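Local coordinates for protein putative NADH-flavin reductase (Lactobacillus casei ATCC 334, PDB 3H2S) that binds NADPH in a Rossmann-type fold and probably acts as an NAD(P)H-dependent oxidoreductase, possibly a flavin reductase, at residues D64-A69 against T87-L92; L92-D97 against Q146-V151; R23-L28 against Q199-T204. All coordinates share one frame; numbering follows the deposited sequence.

Contact 1 (D64-A69 against T87-L92); sequences DAVVDA and THLVSL. With NDP (NADPH dihydro-nicotinamide-adenine-dinucleotide phosphate), chain C.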
loop_
_atom_site.group_PDB
_atom_site.type_symbol
_atom_site.label_atom_id
_atom_site.label_comp_id
_atom_site.label_asym_id
_atom_site.label_seq_id
_atom_site.Cartn_x
_atom_site.Cartn_y
_atom_site.Cartn_z
ATOM N N ASP A 64 -14.925 -6.765 -14.956
ATOM C CA ASP A 64 -15.345 -5.368 -15.001
ATOM C C ASP A 64 -15.315 -4.736 -13.602
ATOM O O ASP A 64 -15.199 -3.513 -13.455
ATOM C CB ASP A 64 -16.758 -5.270 -15.602
ATOM C CG ASP A 64 -16.855 -5.907 -16.979
ATOM O OD1 ASP A 64 -17.540 -6.952 -17.121
ATOM O OD2 ASP A 64 -16.246 -5.363 -17.929
ATOM N N ALA A 65 -15.431 -5.578 -12.583
ATOM C CA ALA A 65 -15.418 -5.119 -11.199
ATOM C C ALA A 65 -14.811 -6.159 -10.266
ATOM O O ALA A 65 -14.886 -7.372 -10.515
ATOM C CB ALA A 65 -16.816 -4.777 -10.730
ATOM N N VAL A 66 -14.294 -5.665 -9.153
ATOM C CA VAL A 66 -13.748 -6.497 -8.089
ATOM C C VAL A 66 -14.333 -6.043 -6.760
ATOM O O VAL A 66 -14.434 -4.844 -6.495
ATOM C CB VAL A 66 -12.202 -6.382 -8.018
ATOM C CG1 VAL A 66 -11.663 -7.270 -6.891
ATOM C CG2 VAL A 66 -11.592 -6.804 -9.351
ATOM N N VAL A 67 -14.713 -6.997 -5.919
ATOM C CA VAL A 67 -15.151 -6.653 -4.580
ATOM C C VAL A 67 -14.225 -7.275 -3.549
ATOM O O VAL A 67 -13.959 -8.481 -3.593
ATOM C CB VAL A 67 -16.611 -7.102 -4.318
ATOM C CG1 VAL A 67 -17.027 -6.723 -2.872
ATOM C CG2 VAL A 67 -17.541 -6.464 -5.341
ATOM N N ASP A 68 -13.689 -6.445 -2.661
ATOM C CA ASP A 68 -12.817 -6.926 -1.580
ATOM C C ASP A 68 -13.638 -7.207 -0.306
ATOM O O ASP A 68 -13.997 -6.286 0.426
ATOM C CB ASP A 68 -11.676 -5.925 -1.313
ATOM C CG ASP A 68 -10.755 -6.346 -0.169
ATOM O OD1 ASP A 68 -11.075 -7.306 0.564
ATOM O OD2 ASP A 68 -9.691 -5.686 0.010
ATOM N N ALA A 69 -14.013 -8.472 -0.107
ATOM C CA ALA A 69 -14.735 -8.866 1.098
ATOM C C ALA A 69 -13.887 -9.752 1.998
ATOM O O ALA A 69 -14.414 -10.584 2.734
ATOM C CB ALA A 69 -16.046 -9.600 0.719
ATOM N N THR A 87 -3.705 -2.879 -0.989
ATOM C CA THR A 87 -2.602 -2.291 -1.757
ATOM C C THR A 87 -2.308 -3.167 -2.965
ATOM O O THR A 87 -1.975 -2.664 -4.036
ATOM C CB THR A 87 -1.311 -2.122 -0.917
ATOM O OG1 THR A 87 -0.816 -3.414 -0.520
ATOM C CG2 THR A 87 -1.560 -1.245 0.347
ATOM N N HIS A 88 -2.382 -4.487 -2.786
ATOM C CA HIS A 88 -2.112 -5.389 -3.899
ATOM C C HIS A 88 -3.176 -5.222 -4.981
ATOM O O HIS A 88 -2.860 -5.153 -6.177
ATOM C CB HIS A 88 -2.061 -6.853 -3.436
ATOM C CG HIS A 88 -1.661 -7.803 -4.523
ATOM N ND1 HIS A 88 -0.469 -7.676 -5.203
ATOM C CD2 HIS A 88 -2.370 -8.754 -5.181
ATOM C CE1 HIS A 88 -0.416 -8.583 -6.165
ATOM N NE2 HIS A 88 -1.570 -9.225 -6.195
ATOM N N LEU A 89 -4.442 -5.237 -4.571
ATOM C CA LEU A 89 -5.541 -5.053 -5.537
ATOM C C LEU A 89 -5.422 -3.747 -6.331
ATOM O O LEU A 89 -5.567 -3.731 -7.558
ATOM C CB LEU A 89 -6.904 -5.119 -4.835
ATOM C CG LEU A 89 -8.111 -5.022 -5.782
ATOM C CD1 LEU A 89 -7.989 -5.965 -6.993
ATOM C CD2 LEU A 89 -9.430 -5.259 -5.042
ATOM N N VAL A 90 -5.220 -2.640 -5.620
ATOM C CA VAL A 90 -4.992 -1.349 -6.270
ATOM C C VAL A 90 -3.856 -1.407 -7.299
ATOM O O VAL A 90 -3.974 -0.868 -8.407
ATOM C CB VAL A 90 -4.753 -0.212 -5.235
ATOM C CG1 VAL A 90 -4.236 1.062 -5.931
ATOM C CG2 VAL A 90 -6.064 0.094 -4.485
ATOM N N SER A 91 -2.797 -2.139 -6.984
ATOM C CA SER A 91 -1.651 -2.199 -7.883
ATOM C C SER A 91 -1.995 -2.885 -9.199
ATOM O O SER A 91 -1.334 -2.655 -10.213
ATOM C CB SER A 91 -0.471 -2.898 -7.211
ATOM O OG SER A 91 -0.608 -4.312 -7.261
ATOM N N LEU A 92 -3.064 -3.685 -9.196
ATOM C CA LEU A 92 -3.489 -4.408 -10.401
ATOM C C LEU A 92 -4.474 -3.577 -11.215
ATOM O O LEU A 92 -4.886 -3.985 -12.298
ATOM C CB LEU A 92 -4.158 -5.737 -10.024
ATOM C CG LEU A 92 -3.379 -6.677 -9.106
ATOM C CD1 LEU A 92 -4.215 -7.909 -8.770
ATOM C CD2 LEU A 92 -2.069 -7.083 -9.797
HETATM P PA NDP C . -15.381 -13.439 6.984
HETATM O O1A NDP C . -14.610 -13.650 8.319
HETATM O O2A NDP C . -16.694 -14.123 6.811
HETATM O O5B NDP C . -14.175 -14.119 6.007
HETATM C C5B NDP C . -13.865 -13.188 4.939
HETATM C C4B NDP C . -13.079 -13.928 3.788
HETATM O O4B NDP C . -11.695 -13.805 4.052
HETATM C C3B NDP C . -13.352 -15.470 3.755
HETATM O O3B NDP C . -13.751 -15.759 2.452
HETATM C C2B NDP C . -11.921 -16.071 4.072
HETATM O O2B NDP C . -11.612 -17.291 3.495
HETATM C C1B NDP C . -11.045 -14.913 3.503
HETATM N N9A NDP C . -9.695 -14.948 4.088
HETATM C C8A NDP C . -9.411 -14.698 5.456
HETATM N N7A NDP C . -8.107 -14.758 5.736
HETATM C C5A NDP C . -7.499 -15.028 4.492
HETATM C C6A NDP C . -6.139 -15.172 4.167
HETATM N N6A NDP C . -5.216 -15.092 5.167
HETATM N N1A NDP C . -5.813 -15.692 2.929
HETATM C C2A NDP C . -6.812 -15.724 1.998
HETATM N N3A NDP C . -8.136 -15.412 2.141
HETATM C C4A NDP C . -8.463 -15.140 3.451
HETATM O O3 NDP C . -15.605 -11.882 7.099
HETATM P PN NDP C . -16.818 -10.805 7.060
HETATM O O1N NDP C . -17.706 -11.122 5.842
HETATM O O2N NDP C . -17.512 -11.012 8.371
HETATM O O5D NDP C . -16.255 -9.287 6.844
HETATM C C5D NDP C . -16.110 -8.705 5.546
HETATM C C4D NDP C . -15.601 -7.266 5.746
HETATM O O4D NDP C . -16.477 -6.680 6.694
HETATM C C3D NDP C . -14.148 -7.077 6.272
HETATM O O3D NDP C . -13.587 -5.941 5.723
HETATM C C2D NDP C . -14.411 -6.956 7.817
HETATM O O2D NDP C . -13.415 -6.191 8.448
HETATM C C1D NDP C . -15.733 -6.112 7.745
HETATM N N1N NDP C . -16.405 -6.065 9.041
HETATM C C2N NDP C . -16.454 -4.761 9.693
HETATM C C3N NDP C . -16.944 -4.789 11.141
HETATM C C7N NDP C . -17.450 -3.414 11.542
HETATM O O7N NDP C . -16.835 -2.416 11.192
HETATM N N7N NDP C . -18.505 -3.325 12.437
HETATM C C4N NDP C . -17.837 -5.924 11.597
HETATM C C5N NDP C . -17.474 -7.272 11.026
HETATM C C6N NDP C . -16.805 -7.315 9.670
HETATM P P2B NDP C . -12.191 -18.676 4.130
HETATM O O1X NDP C . -13.738 -18.749 3.858
HETATM O O2X NDP C . -11.604 -19.837 3.246
HETATM O O3X NDP C . -11.891 -18.804 5.584
#
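V66 and L89 meet tip to tip between strand 65-68 and helix 80-91, and this apolar touch carries the contact. CG1 of V66 lies 3.5 Å from CD2 of L89, and the same CG1 is 3.9 Å from L89 CD1, so one valine methyl faces both ends of the leucine fork. L89 reaches the strand because its CG stands anti to the backbone N (chi1 -176°), which carries the fork away from the helix backbone. D68 adds a looser approach, its CB 4.4 Å from L89 CD2. L60 of helix 57-60 packs on both V66 and L89, and F102 of the neighbouring strand 99-103 also touches L89, which places the pair in a buried apolar layer.

No hydrogen bond crosses between the two segments; D68 OD1 instead accepts from the backbone N of L70, a residue of the NADPH site just past the strand. On the helix, S91 OG donates to H88 O over 2.6 Å, closing the hydroxyl onto the preceding turn.

The cofactor comes in at the strand's C-terminal end, where A69 O is 3.5 Å from C5B of the NADPH. A helix packed on one face of a parallel strand whose C-terminal end borders the dinucleotide is the arrangement of a beta-alpha-beta unit (65-68, 80-91, 99-103) in a Rossmann fold.

Contact 2 (L92-D97 against Q146-V151); sequences LLRNSD and QMNANV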
loop_
_atom_site.group_PDB
_atom_site.type_symbol
_atom_site.label_atom_id
_atom_site.label_comp_id
_atom_site.label_asym_id
_atom_site.label_seq_id
_atom_site.Cartn_x
_atom_site.Cartn_y
_atom_site.Cartn_z
ATOM N N LEU A 92 -3.064 -3.685 -9.196
ATOM C CA LEU A 92 -3.489 -4.408 -10.401
ATOM C C LEU A 92 -4.474 -3.577 -11.215
ATOM O O LEU A 92 -4.886 -3.985 -12.298
ATOM C CB LEU A 92 -4.158 -5.737 -10.024
ATOM C CG LEU A 92 -3.379 -6.677 -9.106
ATOM C CD1 LEU A 92 -4.215 -7.909 -8.770
ATOM C CD2 LEU A 92 -2.069 -7.083 -9.797
ATOM N N LEU A 93 -4.939 -2.471 -10.646
ATOM C CA LEU A 93 -5.966 -1.679 -11.306
ATOM C C LEU A 93 -5.460 -0.386 -11.940
ATOM O O LEU A 93 -6.253 0.434 -12.393
ATOM C CB LEU A 93 -7.106 -1.390 -10.337
ATOM C CG LEU A 93 -7.671 -2.637 -9.657
ATOM C CD1 LEU A 93 -8.777 -2.233 -8.732
ATOM C CD2 LEU A 93 -8.159 -3.632 -10.707
ATOM N N ARG A 94 -4.144 -0.224 -12.020
ATOM C CA ARG A 94 -3.575 0.985 -12.598
ATOM C C ARG A 94 -3.911 1.076 -14.087
ATOM O O ARG A 94 -3.822 0.092 -14.804
ATOM C CB ARG A 94 -2.060 1.001 -12.389
ATOM C CG ARG A 94 -1.677 0.871 -10.909
ATOM C CD ARG A 94 -2.076 2.123 -10.132
ATOM N NE ARG A 94 -1.540 2.074 -8.770
ATOM C CZ ARG A 94 -1.802 2.963 -7.825
ATOM N NH1 ARG A 94 -2.631 3.970 -8.079
ATOM N NH2 ARG A 94 -1.290 2.806 -6.607
ATOM N N ASN A 95 -4.363 2.244 -14.523
ATOM C CA ASN A 95 -4.819 2.426 -15.904
ATOM C C ASN A 95 -5.871 1.405 -16.371
ATOM O O ASN A 95 -5.777 0.863 -17.472
ATOM C CB ASN A 95 -3.628 2.429 -16.863
ATOM C CG ASN A 95 -2.655 3.560 -16.575
ATOM O OD1 ASN A 95 -3.064 4.706 -16.341
ATOM N ND2 ASN A 95 -1.361 3.230 -16.536
ATOM N N SER A 96 -6.853 1.134 -15.522
ATOM C CA SER A 96 -7.977 0.272 -15.889
ATOM C C SER A 96 -9.275 0.926 -15.433
ATOM O O SER A 96 -9.292 1.682 -14.459
ATOM C CB SER A 96 -7.824 -1.108 -15.241
ATOM O OG SER A 96 -9.029 -1.858 -15.296
ATOM N N ASP A 97 -10.361 0.612 -16.128
ATOM C CA ASP A 97 -11.669 1.196 -15.831
ATOM C C ASP A 97 -12.349 0.413 -14.715
ATOM O O ASP A 97 -13.412 0.814 -14.220
ATOM C CB ASP A 97 -12.560 1.149 -17.079
ATOM C CG ASP A 97 -12.117 2.121 -18.149
ATOM O OD1 ASP A 97 -11.356 3.060 -17.827
ATOM O OD2 ASP A 97 -12.556 1.963 -19.307
ATOM N N GLN A 146 -7.388 6.643 -0.407
ATOM C CA GLN A 146 -7.478 8.063 -0.763
ATOM C C GLN A 146 -6.213 8.596 -1.425
ATOM O O GLN A 146 -6.217 9.696 -1.961
ATOM C CB GLN A 146 -7.811 8.899 0.470
ATOM C CG GLN A 146 -9.193 8.595 1.029
ATOM C CD GLN A 146 -9.427 9.279 2.346
ATOM O OE1 GLN A 146 -9.299 8.668 3.410
ATOM N NE2 GLN A 146 -9.646 10.584 2.291
HETATM N N MSE A 147 -5.129 7.834 -1.355
HETATM C CA MSE A 147 -3.879 8.193 -2.030
HETATM C C MSE A 147 -3.959 7.941 -3.537
HETATM O O MSE A 147 -3.006 8.220 -4.284
HETATM C CB MSE A 147 -2.716 7.381 -1.460
HETATM C CG MSE A 147 -2.467 7.595 0.014
HETATM SE SE MSE A 147 -1.101 6.355 0.653
HETATM C CE MSE A 147 -0.807 7.158 2.384
ATOM N N ASN A 148 -5.077 7.367 -3.975
ATOM C CA ASN A 148 -5.187 6.869 -5.336
ATOM C C ASN A 148 -6.301 7.544 -6.127
ATOM O O ASN A 148 -7.400 7.021 -6.227
ATOM C CB ASN A 148 -5.339 5.339 -5.319
ATOM C CG ASN A 148 -4.206 4.663 -4.582
ATOM O OD1 ASN A 148 -4.337 4.316 -3.397
ATOM N ND2 ASN A 148 -3.026 4.657 -5.206
ATOM N N ALA A 149 -5.992 8.708 -6.695
ATOM C CA ALA A 149 -6.990 9.555 -7.353
ATOM C C ALA A 149 -7.394 9.028 -8.722
ATOM O O ALA A 149 -8.328 9.543 -9.335
ATOM C CB ALA A 149 -6.470 10.957 -7.484
ATOM N N ASN A 150 -6.613 8.098 -9.259
ATOM C CA ASN A 150 -6.785 7.648 -10.636
ATOM C C ASN A 150 -7.166 6.163 -10.761
ATOM O O ASN A 150 -7.014 5.556 -11.816
ATOM C CB ASN A 150 -5.515 7.949 -11.429
ATOM C CG ASN A 150 -5.109 9.413 -11.328
ATOM O OD1 ASN A 150 -4.006 9.736 -10.880
ATOM N ND2 ASN A 150 -6.040 10.308 -11.656
ATOM N N VAL A 151 -7.768 5.622 -9.712
ATOM C CA VAL A 151 -8.298 4.272 -9.733
ATOM C C VAL A 151 -9.764 4.355 -9.354
ATOM O O VAL A 151 -10.153 5.229 -8.554
ATOM C CB VAL A 151 -7.523 3.356 -8.728
ATOM C CG1 VAL A 151 -8.290 2.062 -8.445
ATOM C CG2 VAL A 151 -6.132 3.029 -9.301
#
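R94 reaches across to V151 and N148 although its CB points away from them. From CB the chain leaves with CG beside the backbone N, then bends at chi2 (-69°), and this bend brings the far end back over the other loop; beyond it CD and NE run on extended. NE is held from outside by a salt bridge to D84 OD2 of the second subunit. At the tip, NH1 lies 3.8 Å from V151 CG2, the two side chains crossing at about a right angle. NH1 and NH2 together turn the guanidinium edge to the N148 amide group, whose plane is turned 53° from it, and R94 NH2 is 2.9 Å from the atom modelled as N148 ND2.

Beside the arginine, V151 also packs on L93: its CG1 is 4.1 Å from L93 CB, and its CG2 is 4.0 Å from L93 O. With an alanine in place of R94, D84 of the second subunit would probably lose its charged mate and one side of V151 its cover.

Y80 of the second subunit packs on R94, and L83 of that subunit on N148, so the buried arginine joins two loops and two chains. A type II turn from L93 to S96 and a type I turn from N148 to V151 shape these loops, which lead from helices 80-91 and 132-145 into the adjacent parallel strands 99-103 and 153-158, as alpha-to-beta connections do in a Rossmann fold.

Contact 3 (R23-L28 against Q199-T204); sequences RGHEVL and QLEHPT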
loop_
_atom_site.group_PDB
_atom_site.type_symbol
_atom_site.label_atom_id
_atom_site.label_comp_id
_atom_site.label_asym_id
_atom_site.label_seq_id
_atom_site.Cartn_x
_atom_site.Cartn_y
_atom_site.Cartn_z
ATOM N N ARG A 23 -28.712 -10.634 -9.876
ATOM C CA ARG A 23 -28.740 -9.476 -10.761
ATOM C C ARG A 23 -28.125 -9.766 -12.127
ATOM O O ARG A 23 -27.825 -8.840 -12.882
ATOM C CB ARG A 23 -28.008 -8.304 -10.096
ATOM C CG ARG A 23 -28.767 -7.713 -8.938
ATOM C CD ARG A 23 -28.146 -6.385 -8.503
ATOM N NE ARG A 23 -28.688 -5.977 -7.216
ATOM C CZ ARG A 23 -28.619 -4.743 -6.731
ATOM N NH1 ARG A 23 -28.210 -3.737 -7.502
ATOM N NH2 ARG A 23 -29.091 -4.499 -5.521
ATOM N N GLY A 24 -27.857 -11.041 -12.403
ATOM C CA GLY A 24 -27.481 -11.475 -13.752
ATOM C C GLY A 24 -26.027 -11.214 -14.127
ATOM O O GLY A 24 -25.694 -11.123 -15.304
ATOM N N HIS A 25 -25.158 -11.094 -13.131
ATOM C CA HIS A 25 -23.737 -10.888 -13.390
ATOM C C HIS A 25 -22.947 -12.195 -13.335
ATOM O O HIS A 25 -23.336 -13.143 -12.640
ATOM C CB HIS A 25 -23.163 -9.856 -12.425
ATOM C CG HIS A 25 -23.756 -8.498 -12.595
ATOM N ND1 HIS A 25 -24.707 -7.993 -11.732
ATOM C CD2 HIS A 25 -23.708 -7.639 -13.640
ATOM C CE1 HIS A 25 -25.138 -6.827 -12.190
ATOM N NE2 HIS A 25 -24.581 -6.614 -13.370
ATOM N N GLU A 26 -21.869 -12.254 -14.114
ATOM C CA GLU A 26 -20.976 -13.409 -14.109
ATOM C C GLU A 26 -19.995 -13.276 -12.952
ATOM O O GLU A 26 -19.274 -12.289 -12.857
ATOM C CB GLU A 26 -20.192 -13.480 -15.421
ATOM C CG GLU A 26 -19.299 -14.712 -15.524
ATOM C CD GLU A 26 -18.369 -14.654 -16.709
ATOM O OE1 GLU A 26 -18.557 -13.762 -17.566
ATOM O OE2 GLU A 26 -17.446 -15.494 -16.781
ATOM N N VAL A 27 -20.015 -14.239 -12.044
ATOM C CA VAL A 27 -19.193 -14.150 -10.842
ATOM C C VAL A 27 -17.950 -15.009 -10.972
ATOM O O VAL A 27 -18.018 -16.149 -11.436
ATOM C CB VAL A 27 -19.985 -14.569 -9.583
ATOM C CG1 VAL A 27 -19.057 -14.648 -8.369
ATOM C CG2 VAL A 27 -21.123 -13.555 -9.333
ATOM N N LEU A 28 -16.815 -14.453 -10.556
ATOM C CA LEU A 28 -15.612 -15.242 -10.338
ATOM C C LEU A 28 -15.250 -15.168 -8.860
ATOM O O LEU A 28 -14.930 -14.094 -8.355
ATOM C CB LEU A 28 -14.453 -14.706 -11.178
ATOM C CG LEU A 28 -13.135 -15.462 -10.984
ATOM C CD1 LEU A 28 -13.276 -16.937 -11.348
ATOM C CD2 LEU A 28 -12.003 -14.817 -11.742
ATOM N N GLN A 199 -23.893 0.093 -6.104
ATOM C CA GLN A 199 -22.756 0.914 -6.544
ATOM C C GLN A 199 -22.144 0.373 -7.829
ATOM O O GLN A 199 -21.736 1.138 -8.691
ATOM C CB GLN A 199 -21.701 1.000 -5.440
ATOM C CG GLN A 199 -22.088 1.912 -4.297
ATOM C CD GLN A 199 -22.218 3.370 -4.724
ATOM O OE1 GLN A 199 -21.506 3.832 -5.611
ATOM N NE2 GLN A 199 -23.185 4.066 -4.156
ATOM N N LEU A 200 -21.993 -0.946 -7.923
ATOM C CA LEU A 200 -21.436 -1.551 -9.138
ATOM C C LEU A 200 -22.286 -1.210 -10.371
ATOM O O LEU A 200 -21.753 -0.920 -11.448
ATOM C CB LEU A 200 -21.339 -3.065 -8.970
ATOM C CG LEU A 200 -19.964 -3.695 -8.732
ATOM C CD1 LEU A 200 -18.939 -2.713 -8.215
ATOM C CD2 LEU A 200 -20.048 -4.959 -7.890
ATOM N N GLU A 201 -23.608 -1.251 -10.212
ATOM C CA GLU A 201 -24.512 -1.020 -11.337
ATOM C C GLU A 201 -24.684 0.460 -11.624
ATOM O O GLU A 201 -24.798 0.857 -12.779
ATOM C CB GLU A 201 -25.871 -1.699 -11.123
ATOM C CG GLU A 201 -25.798 -3.217 -11.187
ATOM C CD GLU A 201 -27.166 -3.889 -11.118
ATOM O OE1 GLU A 201 -28.064 -3.357 -10.419
ATOM O OE2 GLU A 201 -27.363 -4.914 -11.814
ATOM N N HIS A 202 -24.620 1.277 -10.577
ATOM C CA HIS A 202 -24.746 2.729 -10.717
ATOM C C HIS A 202 -23.784 3.435 -9.766
ATOM O O HIS A 202 -24.167 3.781 -8.645
ATOM C CB HIS A 202 -26.173 3.179 -10.399
ATOM C CG HIS A 202 -27.155 2.925 -11.501
ATOM N ND1 HIS A 202 -28.180 3.802 -11.794
ATOM C CD2 HIS A 202 -27.347 1.837 -12.294
ATOM C CE1 HIS A 202 -28.929 3.292 -12.759
ATOM N NE2 HIS A 202 -28.439 2.104 -13.086
ATOM N N PRO A 203 -22.495 3.517 -10.146
ATOM C CA PRO A 203 -21.507 4.043 -9.203
ATOM C C PRO A 203 -21.764 5.515 -8.897
ATOM O O PRO A 203 -21.912 6.320 -9.815
ATOM C CB PRO A 203 -20.164 3.879 -9.934
ATOM C CG PRO A 203 -20.431 3.105 -11.159
ATOM C CD PRO A 203 -21.901 3.105 -11.428
ATOM N N THR A 204 -22.005 5.830 -7.633
ATOM C CA THR A 204 -22.177 7.219 -7.228
ATOM C C THR A 204 -21.071 7.643 -6.258
ATOM O O THR A 204 -20.838 8.825 -6.043
ATOM C CB THR A 204 -23.559 7.461 -6.583
ATOM O OG1 THR A 204 -23.597 8.780 -6.033
ATOM C CG2 THR A 204 -23.816 6.489 -5.480
#
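At the end of helix 11-22, where the first beta-alpha-beta crossover of the Rossmann fold turns into strand 26-31, R23 and H25 receive the carboxylate of E201 from the last turn of helix 189-201. R23 NH1 donates to E201 OE1 in a salt bridge of 2.9 Å, with an N-H...O angle of 148°. The oxygen is approached from above the carboxylate plane, 56° out of it, while it lies near the plane of the guanidinium at its edge. The arginine chain, extended from CG to NE, also runs its CD past the carboxylate, 3.6 Å from E201 OE1.

The other oxygen faces the imidazole: E201 OE2 sits at the ring edge of H25, 3.0 Å from CE1, with ring and carboxylate planes 73° apart. Between R23 and H25 the helix ends in a Schellman motif, in which G24, with positive phi, is the C-prime residue. This turn places both side chains toward E201 and also sets R23 O 3.3 Å above one face of the imidazole, offset toward its rim.

R23 has further acidic partners, NE pairing with E19 and NH1 also with D198, which probably spread its charge over three carboxylates. L197 of helix 189-201 packs against both R23 and H25. Just beyond that helix, T204 N donates to Q199 OE1 over 2.9 Å, tying the outgoing chain back to its last turns.

Overall arrangement
Contacts 1 and 2 follow one another along the chain and share L92; their centres are 10 Å apart, and V90 CG1 packs 3.8 Å from N148 CG. Both also touch the second subunit. Contact 3 closes a longer loop around the other two and touches contact 1 on one face of the sheet, where L200 of helix 189-201 packs on V67 and A65, its CD2 3.9 Å from V67 CG2. V66 and V67 thus send their side chains to opposite faces of the sheet. The centres of contacts 1 and 3 are 14 Å apart. Contacts 2 and 3 do not touch, their nearest atoms being about 8 Å apart. Contact 1 alone borders the NADPH pocket, through A69.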